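Local coordinates for uncharacterized protein (Bacteroides ovatus, PDB 4FXT), which is of unknown function, a two-domain DUF3823 family protein that pairs a transthyretin-clan N-terminal domain with a C-terminal domain of the E-set clan, at residues K13-G18 and V89-V94; V103-N108 and L177-G182; K111-F116 and E160-I165. All coordinates share one frame; numbering follows the deposited sequence.

Contact 1: K13-G18 and V89-V94; sequences KAIYDG and VQDIPV
K13–Y16 and Q90–V94 run side by side in the same direction, their end-to-end vectors 39° apart, with A14 facing I92 and I15 facing P93 as parallel bridges. Three backbone bonds join them: I92 N gives to K13 O at 2.8 Å, I15 N to I92 O, and V94 N to I15 O at 2.8 Å. I15 thus uses both its N-H and its carbonyl toward this partner, as expected of parallel pairing. P93 has no N-H to offer, but its CA approaches I15 O at 3.3 Å as a CA-H...O contact. This parallel pair belongs to a mixed sheet of the N-terminal domain, where strand 7-16 also pairs antiparallel with 19-20 and 52-58, consistent with the domain's place in the transthyretin clan. A14 CB meets V94 CG1 at 4.1 Å, and A14, I92 and V94 all pack on F30 of the facing antiparallel sheet. K13 and D91, both at least partly exposed, lie alongside each other and point the same way. K13 CE sits 3.5 Å from D91 OD2, while NZ remains 4.1 Å from that oxygen, beyond a salt bridge. I15 sets CG1 beside its backbone N (chi1 -69°), which brings it to 3.7 Å from D91 CB. At the far end V94 O lies near the plane of the Y16 ring, at its edge, 3.8 Å from CD1; F99 meets the same ring edge-to-face.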
ATOM      1  N   LYS A  13      -3.157   0.177 -11.524  1.00 54.72           N
ATOM      2  CA  LYS A  13      -2.638   0.531 -10.208  1.00 51.79           C
ATOM      3  C   LYS A  13      -3.616   1.381  -9.413  1.00 55.77           C
ATOM      4  O   LYS A  13      -4.302   2.220 -10.007  1.00 56.70           O
ATOM      5  CB  LYS A  13      -1.318   1.329 -10.343  1.00 53.82           C
ATOM      6  CG  LYS A  13      -0.131   0.635 -10.980  1.00 84.37           C
ATOM      7  CD  LYS A  13       1.018   1.626 -11.314  1.00100.73           C
ATOM      8  CE  LYS A  13       0.711   2.604 -12.436  1.00114.75           C
ATOM      9  NZ  LYS A  13       1.886   3.435 -12.783  1.00128.27           N
ATOM     10  N   ALA A  14      -3.633   1.219  -8.058  1.00 50.60           N
ATOM     11  CA  ALA A  14      -4.362   2.109  -7.155  1.00 50.04           C
ATOM     12  C   ALA A  14      -3.512   3.352  -7.011  1.00 56.77           C
ATOM     13  O   ALA A  14      -2.342   3.260  -6.591  1.00 55.86           O
ATOM     14  CB  ALA A  14      -4.646   1.421  -5.836  1.00 48.93           C
ATOM     15  N   ILE A  15      -4.018   4.481  -7.506  1.00 56.28           N
ATOM     16  CA  ILE A  15      -3.214   5.693  -7.649  1.00 57.76           C
ATOM     17  C   ILE A  15      -3.724   6.866  -6.816  1.00 61.11           C
ATOM     18  O   ILE A  15      -4.913   7.181  -6.775  1.00 61.22           O
ATOM     19  CB  ILE A  15      -3.219   6.092  -9.166  1.00 63.88           C
ATOM     20  CG1 ILE A  15      -2.430   5.088 -10.004  1.00 64.67           C
ATOM     21  CG2 ILE A  15      -2.694   7.497  -9.432  1.00 67.56           C
ATOM     22  CD1 ILE A  15      -0.945   4.977  -9.702  1.00 75.09           C
ATOM     23  N   TYR A  16      -2.753   7.537  -6.199  1.00 57.80           N
ATOM     24  CA  TYR A  16      -2.901   8.785  -5.460  1.00 57.62           C
ATOM     25  C   TYR A  16      -1.751   9.666  -5.806  1.00 58.71           C
ATOM     26  O   TYR A  16      -0.606   9.211  -5.715  1.00 56.28           O
ATOM     27  CB  TYR A  16      -3.016   8.609  -3.943  1.00 57.35           C
ATOM     28  CG  TYR A  16      -3.046   9.941  -3.222  1.00 60.67           C
ATOM     29  CD1 TYR A  16      -4.200  10.713  -3.195  1.00 65.01           C
ATOM     30  CD2 TYR A  16      -1.901  10.459  -2.619  1.00 60.93           C
ATOM     31  CE1 TYR A  16      -4.229  11.954  -2.555  1.00 68.24           C
ATOM     32  CE2 TYR A  16      -1.912  11.703  -1.991  1.00 62.73           C
ATOM     33  CZ  TYR A  16      -3.085  12.443  -1.947  1.00 74.52           C
ATOM     34  OH  TYR A  16      -3.132  13.659  -1.306  1.00 76.67           O
ATOM     35  N   ASP A  17      -2.054  10.937  -6.177  1.00 54.66           N
ATOM     36  CA  ASP A  17      -1.078  11.952  -6.554  1.00 55.04           C
ATOM     37  C   ASP A  17      -0.039  11.279  -7.480  1.00 57.80           C
ATOM     38  O   ASP A  17       1.170  11.319  -7.200  1.00 57.52           O
ATOM     39  CB  ASP A  17      -0.441  12.620  -5.292  1.00 56.03           C
ATOM     40  CG  ASP A  17       0.457  13.852  -5.521  1.00 71.40           C
ATOM     41  OD1 ASP A  17       0.572  14.313  -6.686  1.00 74.06           O
ATOM     42  OD2 ASP A  17       0.997  14.379  -4.535  1.00 78.40           O
ATOM     43  N   GLY A  18      -0.560  10.573  -8.496  1.00 53.46           N
ATOM     44  CA  GLY A  18       0.206   9.884  -9.533  1.00 55.01           C
ATOM     45  C   GLY A  18       1.159   8.787  -9.115  1.00 58.94           C
ATOM     46  O   GLY A  18       2.021   8.384  -9.901  1.00 60.89           O
ATOM     47  N   VAL A  89      -5.593  -1.411 -19.906  1.00 78.72           N
ATOM     48  CA  VAL A  89      -4.876  -0.934 -18.729  1.00 74.74           C
ATOM     49  C   VAL A  89      -5.573   0.356 -18.248  1.00 78.87           C
ATOM     50  O   VAL A  89      -5.738   1.298 -19.023  1.00 80.81           O
ATOM     51  CB  VAL A  89      -3.340  -0.744 -18.976  1.00 77.13           C
ATOM     52  CG1 VAL A  89      -3.036   0.025 -20.258  1.00 80.04           C
ATOM     53  CG2 VAL A  89      -2.652  -0.103 -17.785  1.00 73.65           C
ATOM     54  N   GLN A  90      -6.010   0.377 -16.978  1.00 74.17           N
ATOM     55  CA  GLN A  90      -6.634   1.563 -16.401  1.00 73.92           C
ATOM     56  C   GLN A  90      -6.283   1.678 -14.916  1.00 73.51           C
ATOM     57  O   GLN A  90      -6.559   0.781 -14.121  1.00 71.54           O
ATOM     58  CB  GLN A  90      -8.159   1.559 -16.602  1.00 77.51           C
ATOM     59  CG  GLN A  90      -8.841   2.864 -16.171  1.00 96.45           C
ATOM     60  CD  GLN A  90     -10.282   2.975 -16.607  1.00128.15           C
ATOM     61  OE1 GLN A  90     -10.726   2.364 -17.588  1.00127.84           O
ATOM     62  NE2 GLN A  90     -11.014   3.867 -15.960  1.00126.36           N
ATOM     63  N   ASP A  91      -5.661   2.795 -14.547  1.00 68.67           N
ATOM     64  CA  ASP A  91      -5.318   3.053 -13.159  1.00 64.54           C
ATOM     65  C   ASP A  91      -6.581   3.510 -12.426  1.00 66.69           C
ATOM     66  O   ASP A  91      -7.450   4.151 -13.026  1.00 66.87           O
ATOM     67  CB  ASP A  91      -4.174   4.078 -13.063  1.00 65.64           C
ATOM     68  CG  ASP A  91      -2.817   3.604 -13.603  1.00 74.57           C
ATOM     69  OD1 ASP A  91      -2.632   2.375 -13.763  1.00 76.66           O
ATOM     70  OD2 ASP A  91      -1.921   4.459 -13.808  1.00 75.63           O
ATOM     71  N   ILE A  92      -6.712   3.116 -11.148  1.00 61.69           N
ATOM     72  CA  ILE A  92      -7.887   3.441 -10.336  1.00 61.07           C
ATOM     73  C   ILE A  92      -7.507   4.501  -9.303  1.00 63.62           C
ATOM     74  O   ILE A  92      -6.788   4.201  -8.351  1.00 61.03           O
ATOM     75  CB  ILE A  92      -8.513   2.183  -9.658  1.00 62.73           C
ATOM     76  CG1 ILE A  92      -8.813   1.067 -10.689  1.00 64.89           C
ATOM     77  CG2 ILE A  92      -9.743   2.531  -8.816  1.00 61.55           C
ATOM     78  CD1 ILE A  92      -9.788   1.443 -11.861  1.00 73.65           C
ATOM     79  N   PRO A  93      -8.010   5.746  -9.448  1.00 62.84           N
ATOM     80  CA  PRO A  93      -7.686   6.764  -8.448  1.00 61.64           C
ATOM     81  C   PRO A  93      -8.369   6.425  -7.121  1.00 64.66           C
ATOM     82  O   PRO A  93      -9.569   6.057  -7.073  1.00 66.02           O
ATOM     83  CB  PRO A  93      -8.196   8.061  -9.083  1.00 64.90           C
ATOM     84  CG  PRO A  93      -9.279   7.639  -9.988  1.00 70.75           C
ATOM     85  CD  PRO A  93      -8.903   6.286 -10.499  1.00 66.42           C
ATOM     86  N   VAL A  94      -7.549   6.429  -6.072  1.00 56.44           N
ATOM     87  CA  VAL A  94      -7.995   6.194  -4.715  1.00 54.48           C
ATOM     88  C   VAL A  94      -7.634   7.450  -3.908  1.00 60.68           C
ATOM     89  O   VAL A  94      -6.851   8.291  -4.386  1.00 61.20           O
ATOM     90  CB  VAL A  94      -7.443   4.885  -4.089  1.00 55.26           C
ATOM     91  CG1 VAL A  94      -7.922   3.663  -4.858  1.00 55.42           C
ATOM     92  CG2 VAL A  94      -5.915   4.902  -3.945  1.00 53.25           C
TER

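Contact 2: V103-N108 and L177-G182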
ATOM      1  N   VAL A 103      10.183   8.044   0.720  1.00 38.62           N
ATOM      2  CA  VAL A 103      10.698   7.085   1.686  1.00 39.61           C
ATOM      3  C   VAL A 103      12.054   6.539   1.230  1.00 47.65           C
ATOM      4  O   VAL A 103      12.201   6.115   0.098  1.00 51.09           O
ATOM      5  CB  VAL A 103       9.665   5.951   1.878  1.00 42.24           C
ATOM      6  CG1 VAL A 103      10.171   4.911   2.855  1.00 41.57           C
ATOM      7  CG2 VAL A 103       8.335   6.523   2.359  1.00 40.64           C
ATOM      8  N   SER A 104      13.038   6.567   2.129  1.00 43.88           N
ATOM      9  CA  SER A 104      14.400   6.099   1.919  1.00 43.78           C
ATOM     10  C   SER A 104      14.915   5.421   3.172  1.00 46.68           C
ATOM     11  O   SER A 104      14.509   5.775   4.276  1.00 44.45           O
ATOM     12  CB  SER A 104      15.322   7.239   1.512  1.00 47.91           C
ATOM     13  OG  SER A 104      15.272   8.280   2.469  1.00 61.98           O
ATOM     14  N   PHE A 105      15.775   4.408   2.993  1.00 45.36           N
ATOM     15  CA  PHE A 105      16.356   3.645   4.090  1.00 45.64           C
ATOM     16  C   PHE A 105      17.857   3.494   3.914  1.00 51.35           C
ATOM     17  O   PHE A 105      18.356   3.459   2.774  1.00 50.93           O
ATOM     18  CB  PHE A 105      15.720   2.259   4.196  1.00 46.93           C
ATOM     19  CG  PHE A 105      14.223   2.236   4.347  1.00 47.43           C
ATOM     20  CD1 PHE A 105      13.635   2.371   5.598  1.00 51.08           C
ATOM     21  CD2 PHE A 105      13.401   2.046   3.248  1.00 48.64           C
ATOM     22  CE1 PHE A 105      12.236   2.338   5.738  1.00 51.08           C
ATOM     23  CE2 PHE A 105      12.007   2.021   3.388  1.00 51.31           C
ATOM     24  CZ  PHE A 105      11.433   2.158   4.632  1.00 49.19           C
ATOM     25  N   ALA A 106      18.582   3.398   5.049  1.00 47.34           N
ATOM     26  CA  ALA A 106      20.022   3.225   5.052  1.00 48.75           C
ATOM     27  C   ALA A 106      20.477   2.464   6.269  1.00 52.72           C
ATOM     28  O   ALA A 106      19.964   2.673   7.356  1.00 52.58           O
ATOM     29  CB  ALA A 106      20.707   4.577   5.007  1.00 51.51           C
ATOM     30  N   LYS A 107      21.441   1.578   6.098  1.00 51.67           N
ATOM     31  CA  LYS A 107      22.039   0.856   7.223  1.00 52.03           C
ATOM     32  C   LYS A 107      23.058   1.791   7.868  1.00 61.02           C
ATOM     33  O   LYS A 107      23.873   2.389   7.159  1.00 63.39           O
ATOM     34  CB  LYS A 107      22.665  -0.502   6.788  1.00 52.48           C
ATOM     35  CG  LYS A 107      23.455  -1.217   7.884  1.00 45.47           C
ATOM     36  CD  LYS A 107      24.249  -2.400   7.323  1.00 61.72           C
ATOM     37  CE  LYS A 107      25.267  -3.026   8.260  1.00 67.69           C
ATOM     38  NZ  LYS A 107      24.645  -3.671   9.452  1.00 77.27           N
ATOM     39  N   ASN A 108      22.946   1.978   9.188  1.00 58.17           N
ATOM     40  CA  ASN A 108      23.852   2.774  10.010  1.00 58.68           C
ATOM     41  C   ASN A 108      24.101   1.969  11.263  1.00 60.76           C
ATOM     42  O   ASN A 108      23.247   1.941  12.154  1.00 59.61           O
ATOM     43  CB  ASN A 108      23.306   4.187  10.273  1.00 57.68           C
ATOM     44  CG  ASN A 108      23.334   5.076   9.042  1.00 86.46           C
ATOM     45  OD1 ASN A 108      24.336   5.137   8.296  1.00 85.37           O
ATOM     46  ND2 ASN A 108      22.273   5.859   8.847  1.00 72.18           N
ATOM     47  N   LEU A 177      17.778  -6.920   3.368  1.00 41.57           N
ATOM     48  CA  LEU A 177      16.444  -7.040   3.950  1.00 39.21           C
ATOM     49  C   LEU A 177      15.481  -6.083   3.243  1.00 46.93           C
ATOM     50  O   LEU A 177      15.893  -5.217   2.474  1.00 48.48           O
ATOM     51  CB  LEU A 177      16.419  -6.803   5.478  1.00 37.39           C
ATOM     52  CG  LEU A 177      16.982  -5.454   6.053  1.00 40.03           C
ATOM     53  CD1 LEU A 177      16.134  -4.214   5.677  1.00 37.53           C
ATOM     54  CD2 LEU A 177      17.070  -5.515   7.549  1.00 38.27           C
ATOM     55  N   TYR A 178      14.204  -6.211   3.552  1.00 43.74           N
ATOM     56  CA  TYR A 178      13.192  -5.330   3.002  1.00 41.94           C
ATOM     57  C   TYR A 178      12.663  -4.482   4.128  1.00 44.30           C
ATOM     58  O   TYR A 178      12.459  -4.982   5.241  1.00 44.97           O
ATOM     59  CB  TYR A 178      12.094  -6.119   2.291  1.00 42.67           C
ATOM     60  CG  TYR A 178      12.618  -6.849   1.068  1.00 44.97           C
ATOM     61  CD1 TYR A 178      13.163  -8.131   1.174  1.00 48.10           C
ATOM     62  CD2 TYR A 178      12.574  -6.259  -0.192  1.00 45.11           C
ATOM     63  CE1 TYR A 178      13.632  -8.811   0.050  1.00 51.93           C
ATOM     64  CE2 TYR A 178      13.039  -6.926  -1.321  1.00 47.71           C
ATOM     65  CZ  TYR A 178      13.584  -8.196  -1.194  1.00 57.88           C
ATOM     66  OH  TYR A 178      14.099  -8.824  -2.299  1.00 57.32           O
ATOM     67  N   ALA A 179      12.549  -3.172   3.869  1.00 38.41           N
ATOM     68  CA  ALA A 179      12.104  -2.192   4.848  1.00 36.52           C
ATOM     69  C   ALA A 179      10.902  -1.476   4.343  1.00 42.04           C
ATOM     70  O   ALA A 179      10.762  -1.310   3.125  1.00 43.74           O
ATOM     71  CB  ALA A 179      13.214  -1.213   5.151  1.00 37.17           C
ATOM     72  N   ARG A 180      10.021  -1.052   5.259  1.00 37.78           N
ATOM     73  CA  ARG A 180       8.772  -0.406   4.860  1.00 38.44           C
ATOM     74  C   ARG A 180       8.171   0.444   5.987  1.00 44.04           C
ATOM     75  O   ARG A 180       8.323   0.111   7.161  1.00 46.29           O
ATOM     76  CB  ARG A 180       7.774  -1.515   4.466  1.00 39.65           C
ATOM     77  CG  ARG A 180       6.813  -1.121   3.396  1.00 48.26           C
ATOM     78  CD  ARG A 180       5.967  -2.294   3.010  1.00 46.94           C
ATOM     79  NE  ARG A 180       5.048  -1.927   1.938  1.00 49.89           N
ATOM     80  CZ  ARG A 180       3.963  -2.614   1.615  1.00 62.87           C
ATOM     81  NH1 ARG A 180       3.617  -3.687   2.315  1.00 38.99           N
ATOM     82  NH2 ARG A 180       3.177  -2.197   0.631  1.00 61.93           N
ATOM     83  N   VAL A 181       7.453   1.504   5.621  1.00 38.36           N
ATOM     84  CA  VAL A 181       6.810   2.425   6.567  1.00 37.15           C
ATOM     85  C   VAL A 181       5.302   2.319   6.368  1.00 40.41           C
ATOM     86  O   VAL A 181       4.850   2.347   5.223  1.00 39.33           O
ATOM     87  CB  VAL A 181       7.318   3.896   6.420  1.00 40.39           C
ATOM     88  CG1 VAL A 181       6.684   4.806   7.450  1.00 39.37           C
ATOM     89  CG2 VAL A 181       8.832   3.989   6.507  1.00 40.85           C
ATOM     90  N   GLY A 182       4.549   2.188   7.469  1.00 36.56           N
ATOM     91  CA  GLY A 182       3.094   2.072   7.444  1.00 35.86           C
ATOM     92  C   GLY A 182       2.417   3.073   8.339  1.00 42.14           C
ATOM     93  O   GLY A 182       2.897   3.318   9.433  1.00 42.62           O
TER
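The ring of F105 turns one face to the methyl of A179, whose CB stands 3.5 Å from the ring centroid and 5° off the ring normal, a nearly centred CH-pi contact. With CG beside the backbone N (chi1 -56°), the phenyl group reaches across to strand 176-185. The ring's outer end runs along the facing backbone: CE2 lies 3.6 Å from A179 O, CZ 3.6 Å from R180 N, and CZ also meets V181 CG2 obliquely at 3.7 Å. V181 turns the same CG2 toward V103 CG1, 4.0 Å away, so one methyl serves two residues. The strand axes, 8.1 Å apart at closest and crossing at 138°, are too distant to pair. They belong to the two antiparallel sheets of the C-terminal domain, packed as a beta-sandwich in keeping with its E-set relationship. F105 also rests on I112 and A114 of its own sheet and V199 of the other; A179 touches L134 on its neighbouring strand. R180 directs its CB away from 103-108, and its guanidinium bonds to the carbonyls of V23, S194 and T140, the first in the N-terminal domain. No hydrogen bond links the segments, so apolar packing and the CH-pi contact hold them together.

Contact 3: K111-F116 and E160-I165; sequences KITARF and ENTAEI
I112, A114 and F116 each exchange a pair of backbone hydrogen bonds with I165, A163 and N161, respectively. These six bonds build an antiparallel ladder; the A114 N to A163 O bond is 2.7 Å long and nearly straight, 167° at the hydrogen. T113 and R115 oppose E164 and T162 at the non-hydrogen-bonded positions between them. On their face T113 OG1 donates to E164 OE2 at 3.2 Å, reaching the lone pair pointing away from the other carboxylate oxygen. T113 CG2 meets T162 CG2 at 3.6 Å. R115 lies alongside T162, whose CG2 stands over one face of the guanidinium, while E160 OE2 lies near the guanidinium plane, 4.0 Å from R115 NH1, a long salt bridge. On the other face F116 CG sits between the backbone N and the carbonyl carbon (chi1 53°), which turns the ring over the neighbouring strand. N161 O lies over the rim of that ring, and A163 CB reaches its edge at CE1, 4.0 Å away. I112 CB packs 3.9 Å from I165 CG2. Farther out, N108 ND2 also bonds to T113 OG1. From the opposing sheet L134 covers I112 and I165, and I132 covers A163 and I165. Mostly apolar groups thus face the interior, S156 holding the N161 amide at one end, whereas hydroxyl and charged groups line the outer face, where the R115–E160 ion pair is long and probably contributes little.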
ATOM      1  N   LYS A 111      21.517  -0.533  12.905  1.00 59.29           N
ATOM      2  CA  LYS A 111      20.217   0.105  12.732  1.00 55.60           C
ATOM      3  C   LYS A 111      19.943   0.436  11.262  1.00 54.86           C
ATOM      4  O   LYS A 111      20.845   0.460  10.419  1.00 53.59           O
ATOM      5  CB  LYS A 111      20.144   1.396  13.600  1.00 56.54           C
ATOM      6  CG  LYS A 111      20.043   1.060  15.087  1.00 68.39           C
ATOM      7  CD  LYS A 111      20.000   2.230  16.042  1.00 73.00           C
ATOM      8  CE  LYS A 111      19.734   1.757  17.466  1.00 84.15           C
ATOM      9  NZ  LYS A 111      20.785   0.834  17.992  1.00 94.87           N
ATOM     10  N   ILE A 112      18.652   0.627  10.968  1.00 47.79           N
ATOM     11  CA  ILE A 112      18.151   1.046   9.663  1.00 44.99           C
ATOM     12  C   ILE A 112      17.560   2.432   9.870  1.00 52.07           C
ATOM     13  O   ILE A 112      16.597   2.583  10.629  1.00 51.13           O
ATOM     14  CB  ILE A 112      17.158   0.053   8.989  1.00 43.51           C
ATOM     15  CG1 ILE A 112      17.746  -1.361   8.795  1.00 42.97           C
ATOM     16  CG2 ILE A 112      16.603   0.629   7.681  1.00 41.82           C
ATOM     17  CD1 ILE A 112      18.927  -1.505   7.795  1.00 48.84           C
ATOM     18  N   THR A 113      18.157   3.436   9.239  1.00 51.14           N
ATOM     19  CA  THR A 113      17.669   4.798   9.328  1.00 51.84           C
ATOM     20  C   THR A 113      16.588   4.990   8.269  1.00 55.83           C
ATOM     21  O   THR A 113      16.865   4.897   7.067  1.00 57.08           O
ATOM     22  CB  THR A 113      18.827   5.795   9.179  1.00 59.83           C
ATOM     23  OG1 THR A 113      19.863   5.468  10.103  1.00 48.62           O
ATOM     24  CG2 THR A 113      18.378   7.225   9.389  1.00 61.99           C
ATOM     25  N   ALA A 114      15.358   5.231   8.724  1.00 50.47           N
ATOM     26  CA  ALA A 114      14.214   5.464   7.859  1.00 48.54           C
ATOM     27  C   ALA A 114      13.888   6.943   7.788  1.00 50.92           C
ATOM     28  O   ALA A 114      13.775   7.599   8.823  1.00 49.23           O
ATOM     29  CB  ALA A 114      13.007   4.687   8.362  1.00 47.74           C
ATOM     30  N   ARG A 115      13.758   7.472   6.553  1.00 47.60           N
ATOM     31  CA  ARG A 115      13.345   8.850   6.275  1.00 47.26           C
ATOM     32  C   ARG A 115      12.052   8.781   5.471  1.00 50.43           C
ATOM     33  O   ARG A 115      11.955   7.991   4.529  1.00 50.84           O
ATOM     34  CB  ARG A 115      14.433   9.656   5.581  1.00 47.82           C
ATOM     35  CG  ARG A 115      15.682   9.726   6.439  1.00 61.26           C
ATOM     36  CD  ARG A 115      16.822  10.446   5.774  1.00 66.48           C
ATOM     37  NE  ARG A 115      18.083  10.119   6.434  1.00 75.27           N
ATOM     38  CZ  ARG A 115      18.593  10.776   7.469  1.00 98.72           C
ATOM     39  NH1 ARG A 115      17.951  11.821   7.986  1.00 92.03           N
ATOM     40  NH2 ARG A 115      19.753  10.399   7.993  1.00 89.39           N
ATOM     41  N   PHE A 116      11.027   9.522   5.904  1.00 44.30           N
ATOM     42  CA  PHE A 116       9.702   9.443   5.307  1.00 42.35           C
ATOM     43  C   PHE A 116       8.865  10.701   5.570  1.00 46.38           C
ATOM     44  O   PHE A 116       9.073  11.415   6.555  1.00 47.92           O
ATOM     45  CB  PHE A 116       8.960   8.211   5.887  1.00 42.00           C
ATOM     46  CG  PHE A 116       8.936   8.181   7.392  1.00 43.02           C
ATOM     47  CD1 PHE A 116      10.004   7.646   8.113  1.00 46.39           C
ATOM     48  CD2 PHE A 116       7.871   8.734   8.100  1.00 44.70           C
ATOM     49  CE1 PHE A 116      10.001   7.664   9.518  1.00 47.08           C
ATOM     50  CE2 PHE A 116       7.858   8.723   9.502  1.00 47.05           C
ATOM     51  CZ  PHE A 116       8.916   8.179  10.201  1.00 45.52           C
ATOM     52  N   GLU A 160       9.628  15.715   6.216  1.00 42.35           N
ATOM     53  CA  GLU A 160      10.438  14.538   6.429  1.00 39.86           C
ATOM     54  C   GLU A 160      10.636  14.290   7.924  1.00 43.87           C
ATOM     55  O   GLU A 160      10.846  15.222   8.715  1.00 44.05           O
ATOM     56  CB  GLU A 160      11.813  14.680   5.728  1.00 42.52           C
ATOM     57  CG  GLU A 160      12.657  13.428   5.811  1.00 46.47           C
ATOM     58  CD  GLU A 160      14.086  13.586   5.353  1.00 76.37           C
ATOM     59  OE1 GLU A 160      14.342  13.447   4.132  1.00 82.33           O
ATOM     60  OE2 GLU A 160      14.961  13.796   6.227  1.00 66.37           O
ATOM     61  N   ASN A 161      10.592  13.026   8.306  1.00 39.11           N
ATOM     62  CA  ASN A 161      10.905  12.607   9.658  1.00 38.32           C
ATOM     63  C   ASN A 161      11.916  11.477   9.562  1.00 42.38           C
ATOM     64  O   ASN A 161      11.963  10.795   8.536  1.00 42.85           O
ATOM     65  CB  ASN A 161       9.653  12.222  10.465  1.00 33.42           C
ATOM     66  CG  ASN A 161       8.919  13.431  10.992  1.00 58.11           C
ATOM     67  OD1 ASN A 161       9.342  14.081  11.975  1.00 46.04           O
ATOM     68  ND2 ASN A 161       7.780  13.735  10.385  1.00 52.43           N
ATOM     69  N   THR A 162      12.758  11.326  10.596  1.00 38.05           N
ATOM     70  CA  THR A 162      13.758  10.265  10.672  1.00 37.97           C
ATOM     71  C   THR A 162      13.486   9.372  11.896  1.00 42.89           C
ATOM     72  O   THR A 162      13.189   9.876  12.975  1.00 43.58           O
ATOM     73  CB  THR A 162      15.172  10.874  10.728  1.00 39.00           C
ATOM     74  OG1 THR A 162      15.368  11.720   9.597  1.00 38.17           O
ATOM     75  CG2 THR A 162      16.287   9.822  10.801  1.00 28.00           C
ATOM     76  N   ALA A 163      13.573   8.064  11.707  1.00 39.80           N
ATOM     77  CA  ALA A 163      13.428   7.065  12.755  1.00 40.34           C
ATOM     78  C   ALA A 163      14.419   5.916  12.513  1.00 49.07           C
ATOM     79  O   ALA A 163      14.707   5.582  11.357  1.00 51.62           O
ATOM     80  CB  ALA A 163      12.002   6.559  12.818  1.00 39.48           C
ATOM     81  N   GLU A 164      14.980   5.354  13.595  1.00 44.38           N
ATOM     82  CA  GLU A 164      15.938   4.275  13.476  1.00 44.13           C
ATOM     83  C   GLU A 164      15.431   3.031  14.165  1.00 51.02           C
ATOM     84  O   GLU A 164      15.156   3.074  15.371  1.00 51.62           O
ATOM     85  CB  GLU A 164      17.286   4.680  14.057  1.00 46.52           C
ATOM     86  CG  GLU A 164      17.965   5.804  13.318  1.00 55.29           C
ATOM     87  CD  GLU A 164      19.300   6.205  13.899  1.00 76.86           C
ATOM     88  OE1 GLU A 164      19.389   6.373  15.139  1.00 80.71           O
ATOM     89  OE2 GLU A 164      20.241   6.423  13.101  1.00 69.02           O
ATOM     90  N   ILE A 165      15.324   1.917  13.392  1.00 47.46           N
ATOM     91  CA  ILE A 165      14.891   0.593  13.841  1.00 45.86           C
ATOM     92  C   ILE A 165      16.123  -0.306  13.881  1.00 52.63           C
ATOM     93  O   ILE A 165      16.926  -0.306  12.948  1.00 54.20           O
ATOM     94  CB  ILE A 165      13.752   0.022  12.944  1.00 46.41           C
ATOM     95  CG1 ILE A 165      13.210  -1.326  13.494  1.00 45.23           C
ATOM     96  CG2 ILE A 165      14.170  -0.064  11.464  1.00 45.08           C
ATOM     97  CD1 ILE A 165      11.958  -1.812  12.896  1.00 42.69           C
TER

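From the N terminus, contact 1 comes first, joining 13-18 to 89-94 across 70 residues and closing a loop within the N-terminal domain; the chain then runs on into strand 98-108. Contact 2 then opens at 103-108, and its loop, completed at 177-182, encloses the whole of contact 3, from 111-116 to 160-165. Contact 1 stands apart, its centre about 24 Å from that of contact 2 and about 27 Å from that of contact 3, across the chain's centre. Contacts 2 and 3 touch, because 103-108 and 111-116 are adjacent strands of one sheet. Contact 3 adds the third strand to that sheet, and contact 2 packs the sheet against the other layer of the C-terminal domain.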